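PDB 3MMG: nuclear inclusion protein A, which probably acts as a cysteine-type peptidase, a viral 3C-type protease built from two antiparallel beta domains and captured here with a bound peptide. Local coordinates for residues L20-N23 / H28-R31; E54-T59 / E63-N68; I105-C110 / N162-H167. The protein carries 3 engineered substitutions. All blocks are in the same frame, centred on the assembly; numbering follows the deposited sequence. Where two conformers were deposited one is given.

In the fold
Contacts 1 and 2 are neighbouring hairpins of one antiparallel sheet, with centres about 9 Å apart. Strands 18-25 and 54-59 lie next to each other in it, and Glu22 O reaches Thr56 N at 2.8 Å, a probable hydrogen bond that joins the two. Contact 3 belongs to the other beta domain, a closed six-stranded barrel beyond the chain's centre. Its centre lies about 24 Å from that of contact 1 and about 28 Å from that of contact 2. The bound peptide is met by residues of contacts 1 and 3: Glu30 of contact 1 packs on one of its polar side chains, and His167, at the end of segment 162-167, hydrogen-bonds a polar side chain through NE2.

Contact 1 of 3, residues L20-N23 / H28-R31; sequences LLEN and HSER
The beta hairpin of strands 18-25 and 28-37 pairs Glu22 with Arg31 and Asn23 with Glu30, its segment axes 4.6 Å apart at their closest and running at 159°, so antiparallel. Asn23 and Glu30 form a hydrogen-bonded pair: Asn23 N gives a nearly straight bond to Glu30 O (2.8 Å), and Glu30 N returns one to Asn23 O (2.9 Å). A water bridges Asn23 O and His28 O where the strands approach the turn.

Glu22 and Arg31, the adjoining non-hydrogen-bonded pair, lie side by side on one face. Glu22 is stretched out from CA (chi1 178°), which lays its carboxylate over a face of the guanidinium, the planes 9° apart. The salt bridge from Glu22 OE2 to Arg31 NE is long, 3.6 Å, and rests on charge alone, since no N-H points at the oxygen. Ser29 OG donates to the same Glu22 OE2 (3.2 Å) from its anti side.

On the other face, the CB atoms of Asn23 and Glu30 touch at 3.9 Å. His28 NE2 donates to Glu30 OE2 (3.0 Å), approaching from above the carboxylate plane, and Arg49 adds a salt bridge to that oxygen. Asn23 ND2 bonds Leu47 O. Strand 54-59 flanks strand 18-25 through backbone bonds of Leu20 with Lys58 and Glu22 with Thr56, while Leu21 packs on Ile41 and Ala43 of strand 40-43.

Contact 2 of 3, residues E54-T59 / E63-N68; sequences ELTIKT and EFAVAN. Engineered in segment 63-68: Ala65 (natural residue Lys), Ala67 (natural residue Lys).
Leu55 faces both Val66 and Ala67, a classic beta bulge in the hairpin of strands 54-59 and 62-68. Among the backbone bonds, Leu55 N donates to Ala67 O at 2.8 Å, whereas Val66 N and Ala67 N both reach Leu55 O only weakly. A water also donates to Leu55 O and hydrogen-bonds Thr56 OG1. Ile57 and Phe64 form a hydrogen-bonded pair, with Ile57 N to Phe64 O and Phe64 N to Ile57 O both 2.8 Å.

The apolar contacts gather around Val66. Val66 CG2, set between the backbone N and the carbonyl carbon, lies 3.7 Å from Leu55 CB, the two side chains running alongside each other; Val66 CG1 meets Ile57 CD1, also at 3.7 Å. Phe64 presents a ring edge to Thr59, with Phe64 CE1 3.7 Å from Thr59 OG1, a hydroxyl oxygen that is itself hydrogen-bonded to Gly62 and His61.

Charge acts on the Thr56 and Lys58 face. The Lys58 chain turns at its last torsion (chi4 64°), bringing Lys58 NZ 2.9 Å from Glu63 OE1, nearly along the C-O axis. Ala65 and Ala67 are engineered, lysine in the natural sequence; Ala65 CB touches Thr56 OG1.

The extra residue of the bulge thus disturbs regular pairing, and Leu55 O takes two weak N-H bonds plus a water, while the Lys58-Glu63 salt bridge ties the strands together on the Thr56 face.

Contact 3 of 3, residues I105-C110 / N162-H167; sequences IKDRVC and NILGIH
Leu164 inserts one methyl, CD1, between Asp107 and Val109, joining the approach to strand 109-116 with strand 163-171 of the barrel. The backbones stay well apart, 8.1 Å between the CA atoms of Val109 and Leu164, and no hydrogen bond links the segments. The 118 Å² buried between them is contributed almost wholly by Leu164, Asp107 and Val109.

In Leu164, CG is anti to the carbonyl carbon (chi1 -56°) and chi2 is extended (-172°), a conformation that carries CD1 forward to both partners. Asp107 comes from the opposite direction, its chi1 of -78° holding CG beside its own backbone N. Leu164 CD1 lies 3.5 Å from both Asp107 CG and Asp107 OD2, and 3.8 Å from Asp107 CB, so the aliphatic base and the carboxylate of the aspartate share the contact. Val109 crosses Leu164 obliquely: Val109 CG1 stops 3.6 Å from Leu164 CD1.

All three residues are buried. Asp107 OD1 hydrogen-bonds Ser157 OG and forms a salt bridge with Arg101, while OD2 bonds Thr104 N; together these probably offset the charge of the buried carboxylate.

Strand 154-157 pairs with strand 163-171, and a classic beta bulge sets Leu164 and Gly165 both opposite Leu155. Strand 163-171 runs on to His167, whose ND1 bonds His142 NE2 and whose NE2 bonds a side chain of the bound peptide. Leu164 also touches Ser157, and Val109 packs on Leu155 and on Ile131 of strand 121-133. Backbone bonds of Cys110 with Val156 and Arg108 with Ile158 join 109-116 to the 154-157 side, and the contact packs beside that seam of the closed barrel.

Contact 1 of 3, residues L20-N23 / H28-R31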
loop_
_atom_site.group_PDB
_atom_site.type_symbol
_atom_site.label_atom_id
_atom_site.label_comp_id
_atom_site.label_asym_id
_atom_site.label_seq_id
_atom_site.Cartn_x
_atom_site.Cartn_y
_atom_site.Cartn_z
ATOM N N LEU A 20 -8.018 -6.693 -1.752
ATOM C CA LEU A 20 -7.053 -7.783 -1.917
ATOM C C LEU A 20 -6.586 -7.798 -3.361
ATOM O O LEU A 20 -7.397 -7.725 -4.276
ATOM C CB LEU A 20 -7.629 -9.155 -1.561
ATOM C CG LEU A 20 -8.201 -9.421 -0.171
ATOM C CD1 LEU A 20 -8.790 -10.831 -0.123
ATOM C CD2 LEU A 20 -7.150 -9.279 0.869
ATOM N N LEU A 21 -5.273 -7.878 -3.560
ATOM C CA LEU A 21 -4.701 -7.910 -4.899
ATOM C C LEU A 21 -3.997 -9.251 -5.131
ATOM O O LEU A 21 -3.163 -9.671 -4.331
ATOM C CB LEU A 21 -3.727 -6.733 -5.088
ATOM C CG LEU A 21 -4.286 -5.337 -4.799
ATOM C CD1 LEU A 21 -3.166 -4.302 -4.942
ATOM C CD2 LEU A 21 -5.429 -5.016 -5.710
ATOM N N GLU A 22 -4.382 -9.946 -6.203
ATOM C CA GLU A 22 -3.740 -11.216 -6.538
ATOM C C GLU A 22 -3.226 -11.077 -7.953
ATOM O O GLU A 22 -4.000 -10.810 -8.875
ATOM C CB GLU A 22 -4.713 -12.405 -6.429
ATOM C CG GLU A 22 -4.053 -13.735 -6.839
ATOM C CD GLU A 22 -4.966 -14.955 -6.786
ATOM O OE1 GLU A 22 -6.204 -14.816 -6.590
ATOM O OE2 GLU A 22 -4.422 -16.080 -6.948
ATOM N N ASN A 23 -1.922 -11.240 -8.120
ATOM C CA ASN A 23 -1.296 -11.195 -9.426
ATOM C C ASN A 23 -0.793 -12.596 -9.712
ATOM O O ASN A 23 0.227 -13.004 -9.165
ATOM C CB ASN A 23 -0.137 -10.199 -9.422
ATOM C CG ASN A 23 0.283 -9.810 -10.813
ATOM O OD1 ASN A 23 -0.439 -10.088 -11.778
ATOM N ND2 ASN A 23 1.439 -9.152 -10.936
ATOM N N HIS A 28 3.443 -18.993 -9.864
ATOM C CA HIS A 28 3.622 -17.958 -8.832
ATOM C C HIS A 28 2.401 -17.073 -8.681
ATOM O O HIS A 28 1.832 -16.633 -9.675
ATOM C CB HIS A 28 4.836 -17.071 -9.106
ATOM C CG HIS A 28 5.123 -16.105 -7.994
ATOM N ND1 HIS A 28 5.919 -16.428 -6.913
ATOM C CD2 HIS A 28 4.693 -14.832 -7.778
ATOM C CE1 HIS A 28 5.977 -15.395 -6.087
ATOM N NE2 HIS A 28 5.242 -14.416 -6.587
ATOM N N SER A 29 1.999 -16.813 -7.436
ATOM C CA SER A 29 0.909 -15.872 -7.164
ATOM C C SER A 29 1.408 -14.802 -6.188
ATOM O O SER A 29 1.824 -15.127 -5.070
ATOM C CB SER A 29 -0.293 -16.615 -6.563
ATOM O OG SER A 29 -1.364 -15.736 -6.241
ATOM N N GLU A 30 1.372 -13.541 -6.610
ATOM C CA GLU A 30 1.711 -12.409 -5.730
ATOM C C GLU A 30 0.419 -11.998 -5.026
ATOM O O GLU A 30 -0.536 -11.656 -5.690
ATOM C CB GLU A 30 2.239 -11.234 -6.573
ATOM C CG GLU A 30 3.351 -10.452 -5.952
ATOM C CD GLU A 30 4.662 -11.177 -6.087
ATOM O OE1 GLU A 30 5.292 -11.146 -7.190
ATOM O OE2 GLU A 30 5.047 -11.794 -5.080
ATOM N N ARG A 31 0.366 -12.083 -3.700
ATOM C CA ARG A 31 -0.854 -11.705 -2.964
ATOM C C ARG A 31 -0.532 -10.565 -2.003
ATOM O O ARG A 31 0.230 -10.746 -1.054
ATOM C CB ARG A 31 -1.397 -12.896 -2.189
ATOM C CG ARG A 31 -1.786 -14.074 -3.056
ATOM C CD ARG A 31 -3.291 -14.199 -3.194
ATOM N NE ARG A 31 -3.642 -15.582 -3.454
ATOM C CZ ARG A 31 -4.857 -16.110 -3.328
ATOM N NH1 ARG A 31 -5.903 -15.374 -2.962
ATOM N NH2 ARG A 31 -5.023 -17.391 -3.590
HETATM O O HOH W 1 2.657 -13.639 -10.370
#

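Contact 2 of 3, residues E54-T59 / E63-N68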
loop_
_atom_site.group_PDB
_atom_site.type_symbol
_atom_site.label_atom_id
_atom_site.label_comp_id
_atom_site.label_asym_id
_atom_site.label_seq_id
_atom_site.Cartn_x
_atom_site.Cartn_y
_atom_site.Cartn_z
ATOM N N GLU A 54 -2.049 -12.121 -14.319
ATOM C CA GLU A 54 -3.479 -11.775 -14.349
ATOM C C GLU A 54 -3.873 -11.250 -12.981
ATOM O O GLU A 54 -3.692 -11.940 -11.976
ATOM C CB GLU A 54 -4.356 -12.985 -14.674
ATOM C CG GLU A 54 -4.104 -13.609 -16.022
ATOM C CD GLU A 54 -5.197 -14.596 -16.441
ATOM O OE1 GLU A 54 -5.900 -15.177 -15.564
ATOM O OE2 GLU A 54 -5.338 -14.799 -17.670
ATOM N N LEU A 55 -4.429 -10.045 -12.962
ATOM C CA LEU A 55 -4.670 -9.333 -11.709
ATOM C C LEU A 55 -6.138 -9.461 -11.326
ATOM O O LEU A 55 -7.019 -9.193 -12.146
ATOM C CB LEU A 55 -4.320 -7.863 -11.893
ATOM C CG LEU A 55 -4.535 -6.940 -10.689
ATOM C CD1 LEU A 55 -3.595 -7.303 -9.531
ATOM C CD2 LEU A 55 -4.301 -5.490 -11.144
ATOM N N THR A 56 -6.391 -9.886 -10.096
ATOM C CA THR A 56 -7.758 -9.954 -9.564
ATOM C C THR A 56 -7.802 -9.041 -8.356
ATOM O O THR A 56 -6.869 -9.064 -7.528
ATOM C CB THR A 56 -8.155 -11.393 -9.188
ATOM O OG1 THR A 56 -8.179 -12.197 -10.378
ATOM C CG2 THR A 56 -9.565 -11.432 -8.562
ATOM N N ILE A 57 -8.840 -8.213 -8.276
ATOM C CA ILE A 57 -8.969 -7.225 -7.215
ATOM C C ILE A 57 -10.252 -7.517 -6.448
ATOM O O ILE A 57 -11.348 -7.402 -7.020
ATOM C CB ILE A 57 -9.025 -5.814 -7.814
ATOM C CG1 ILE A 57 -7.780 -5.581 -8.682
ATOM C CG2 ILE A 57 -9.184 -4.758 -6.690
ATOM C CD1 ILE A 57 -8.059 -5.071 -10.081
ATOM N N LYS A 58 -10.122 -7.876 -5.173
ATOM C CA LYS A 58 -11.292 -8.132 -4.336
ATOM C C LYS A 58 -11.574 -6.937 -3.452
ATOM O O LYS A 58 -10.679 -6.458 -2.763
ATOM C CB LYS A 58 -11.158 -9.396 -3.501
ATOM C CG LYS A 58 -12.477 -9.763 -2.799
ATOM C CD LYS A 58 -12.438 -11.157 -2.200
ATOM C CE LYS A 58 -13.822 -11.560 -1.676
ATOM N NZ LYS A 58 -14.895 -11.677 -2.747
ATOM N N THR A 59 -12.814 -6.456 -3.501
ATOM C CA THR A 59 -13.215 -5.261 -2.762
ATOM C C THR A 59 -14.512 -5.507 -1.971
ATOM O O THR A 59 -15.202 -6.490 -2.198
ATOM C CB THR A 59 -13.452 -4.054 -3.710
ATOM O OG1 THR A 59 -14.756 -4.154 -4.304
ATOM C CG2 THR A 59 -12.407 -4.003 -4.799
ATOM N N GLU A 63 -15.769 -8.324 -6.784
ATOM C CA GLU A 63 -14.493 -8.948 -7.109
ATOM C C GLU A 63 -14.278 -8.855 -8.617
ATOM O O GLU A 63 -15.128 -9.272 -9.403
ATOM C CB GLU A 63 -14.483 -10.408 -6.655
ATOM C CG GLU A 63 -13.159 -11.131 -6.938
ATOM C CD GLU A 63 -13.137 -12.510 -6.319
ATOM O OE1 GLU A 63 -13.510 -12.649 -5.124
ATOM O OE2 GLU A 63 -12.773 -13.457 -7.042
ATOM N N PHE A 64 -13.131 -8.315 -9.005
ATOM C CA PHE A 64 -12.925 -7.872 -10.382
ATOM C C PHE A 64 -11.675 -8.498 -10.956
ATOM O O PHE A 64 -10.552 -8.203 -10.526
ATOM C CB PHE A 64 -12.890 -6.343 -10.429
ATOM C CG PHE A 64 -14.101 -5.714 -9.786
ATOM C CD1 PHE A 64 -14.017 -5.098 -8.530
ATOM C CD2 PHE A 64 -15.350 -5.824 -10.389
ATOM C CE1 PHE A 64 -15.167 -4.560 -7.910
ATOM C CE2 PHE A 64 -16.485 -5.285 -9.779
ATOM C CZ PHE A 64 -16.392 -4.660 -8.550
ATOM N N ALA A 65 -11.893 -9.406 -11.901
ATOM C CA ALA A 65 -10.814 -10.140 -12.519
ATOM C C ALA A 65 -10.384 -9.430 -13.783
ATOM O O ALA A 65 -10.815 -9.781 -14.883
ATOM C CB ALA A 65 -11.248 -11.592 -12.802
ATOM N N VAL A 66 -9.524 -8.425 -13.630
ATOM C CA VAL A 66 -9.165 -7.543 -14.754
ATOM C C VAL A 66 -8.262 -8.247 -15.784
ATOM O O VAL A 66 -8.104 -7.785 -16.920
ATOM C CB VAL A 66 -8.586 -6.171 -14.275
ATOM C CG1 VAL A 66 -9.588 -5.448 -13.374
ATOM C CG2 VAL A 66 -7.281 -6.341 -13.540
ATOM N N ALA A 67 -7.713 -9.391 -15.381
ATOM C CA ALA A 67 -6.813 -10.210 -16.195
ATOM C C ALA A 67 -5.466 -9.533 -16.409
ATOM O O ALA A 67 -4.923 -8.934 -15.481
ATOM C CB ALA A 67 -7.459 -10.638 -17.508
ATOM N N ASN A 68 -4.935 -9.613 -17.628
ATOM C CA ASN A 68 -3.566 -9.193 -17.901
ATOM C C ASN A 68 -3.289 -7.739 -17.505
ATOM O O ASN A 68 -3.832 -6.814 -18.109
ATOM C CB ASN A 68 -3.289 -9.424 -19.392
ATOM C CG ASN A 68 -1.830 -9.398 -19.741
ATOM O OD1 ASN A 68 -1.028 -8.691 -19.131
ATOM N ND2 ASN A 68 -1.473 -10.170 -20.763
HETATM O O HOH W 2 -7.825 -11.692 -13.398
#

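Contact 3 of 3, residues I105-C110 / N162-H167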
loop_
_atom_site.group_PDB
_atom_site.type_symbol
_atom_site.label_atom_id
_atom_site.label_comp_id
_atom_site.label_asym_id
_atom_site.label_seq_id
_atom_site.Cartn_x
_atom_site.Cartn_y
_atom_site.Cartn_z
ATOM N N ILE A 105 7.852 12.845 12.903
ATOM C CA ILE A 105 8.330 12.213 14.139
ATOM C C ILE A 105 7.355 12.355 15.311
ATOM O O ILE A 105 7.625 11.840 16.398
ATOM C CB ILE A 105 9.740 12.708 14.553
ATOM C CG1 ILE A 105 9.762 14.224 14.768
ATOM C CG2 ILE A 105 10.775 12.255 13.534
ATOM C CD1 ILE A 105 11.091 14.693 15.457
ATOM N N LYS A 106 6.237 13.058 15.107
ATOM C CA LYS A 106 5.172 13.062 16.110
ATOM C C LYS A 106 4.295 11.803 16.003
ATOM O O LYS A 106 3.695 11.358 16.982
ATOM C CB LYS A 106 4.302 14.314 15.953
ATOM C CG LYS A 106 3.168 14.455 16.997
ATOM C CD LYS A 106 2.397 15.789 16.849
ATOM C CE LYS A 106 1.059 15.694 17.577
ATOM N NZ LYS A 106 0.477 17.058 17.781
ATOM N N ASP A 107 4.218 11.242 14.805
ATOM C CA ASP A 107 3.252 10.178 14.550
ATOM C C ASP A 107 3.565 8.849 15.199
ATOM O O ASP A 107 4.727 8.443 15.307
ATOM C CB ASP A 107 3.186 9.925 13.052
ATOM C CG ASP A 107 2.365 10.970 12.333
ATOM O OD1 ASP A 107 1.226 11.255 12.782
ATOM O OD2 ASP A 107 2.882 11.514 11.343
ATOM N N ARG A 108 2.505 8.146 15.563
ATOM C CA ARG A 108 2.592 6.714 15.776
ATOM C C ARG A 108 1.535 6.122 14.845
ATOM O O ARG A 108 0.556 6.800 14.491
ATOM C CB ARG A 108 2.278 6.369 17.234
ATOM C CG ARG A 108 3.246 7.087 18.201
ATOM C CD ARG A 108 3.104 6.589 19.618
ATOM N NE ARG A 108 1.830 6.957 20.245
ATOM C CZ ARG A 108 1.620 8.107 20.891
ATOM N NH1 ARG A 108 2.587 9.021 20.956
ATOM N NH2 ARG A 108 0.446 8.356 21.472
ATOM N N VAL A 109 1.746 4.873 14.441
ATOM C CA VAL A 109 0.882 4.281 13.401
ATOM C C VAL A 109 0.263 2.949 13.809
ATOM O O VAL A 109 0.863 2.178 14.573
ATOM C CB VAL A 109 1.624 4.083 12.035
ATOM C CG1 VAL A 109 2.046 5.429 11.428
ATOM C CG2 VAL A 109 2.823 3.134 12.194
ATOM N N CYS A 110 -0.964 2.707 13.321
ATOM C CA CYS A 110 -1.604 1.365 13.346
ATOM C C CYS A 110 -1.773 0.826 11.939
ATOM O O CYS A 110 -2.136 1.582 11.028
ATOM C CB CYS A 110 -3.005 1.414 13.958
ATOM S SG CYS A 110 -3.086 1.810 15.684
ATOM N N ASN A 162 -4.938 10.006 9.267
ATOM C CA ASN A 162 -4.449 10.054 7.890
ATOM C C ASN A 162 -3.650 8.793 7.552
ATOM O O ASN A 162 -3.000 8.205 8.422
ATOM C CB ASN A 162 -3.545 11.258 7.664
ATOM C CG ASN A 162 -4.310 12.592 7.555
ATOM O OD1 ASN A 162 -5.459 12.773 8.040
ATOM N ND2 ASN A 162 -3.651 13.547 6.917
ATOM N N ILE A 163 -3.702 8.391 6.286
ATOM C CA ILE A 163 -2.874 7.271 5.828
ATOM C C ILE A 163 -1.480 7.817 5.541
ATOM O O ILE A 163 -1.348 8.774 4.764
ATOM C CB ILE A 163 -3.471 6.631 4.573
ATOM C CG1 ILE A 163 -4.917 6.139 4.867
ATOM C CG2 ILE A 163 -2.559 5.508 4.040
ATOM C CD1 ILE A 163 -5.633 5.630 3.639
ATOM N N LEU A 164 -0.453 7.208 6.150
ATOM C CA LEU A 164 0.922 7.746 6.055
ATOM C C LEU A 164 1.790 6.934 5.102
ATOM O O LEU A 164 2.830 7.406 4.651
ATOM C CB LEU A 164 1.598 7.774 7.414
ATOM C CG LEU A 164 0.886 8.533 8.532
ATOM C CD1 LEU A 164 1.812 8.609 9.748
ATOM C CD2 LEU A 164 0.381 9.907 8.104
ATOM N N GLY A 165 1.359 5.708 4.808
ATOM C CA GLY A 165 2.228 4.833 4.018
ATOM C C GLY A 165 1.547 3.499 3.842
ATOM O O GLY A 165 0.441 3.281 4.347
ATOM N N ILE A 166 2.221 2.602 3.140
ATOM C CA ILE A 166 1.762 1.218 3.019
ATOM C C ILE A 166 2.904 0.256 3.314
ATOM O O ILE A 166 4.078 0.574 3.061
ATOM C CB ILE A 166 1.158 0.913 1.624
ATOM C CG1 ILE A 166 2.110 1.315 0.492
ATOM C CG2 ILE A 166 -0.209 1.607 1.507
ATOM C CD1 ILE A 166 1.699 0.777 -0.901
ATOM N N HIS A 167 2.568 -0.897 3.887
ATOM C CA HIS A 167 3.636 -1.818 4.295
ATOM C C HIS A 167 4.455 -2.299 3.080
ATOM O O HIS A 167 3.891 -2.471 2.016
ATOM C CB HIS A 167 3.082 -2.997 5.092
ATOM C CG HIS A 167 4.155 -3.962 5.493
ATOM N ND1 HIS A 167 5.195 -3.597 6.326
ATOM C CD2 HIS A 167 4.348 -5.267 5.188
ATOM C CE1 HIS A 167 5.991 -4.639 6.510
ATOM N NE2 HIS A 167 5.509 -5.661 5.812
#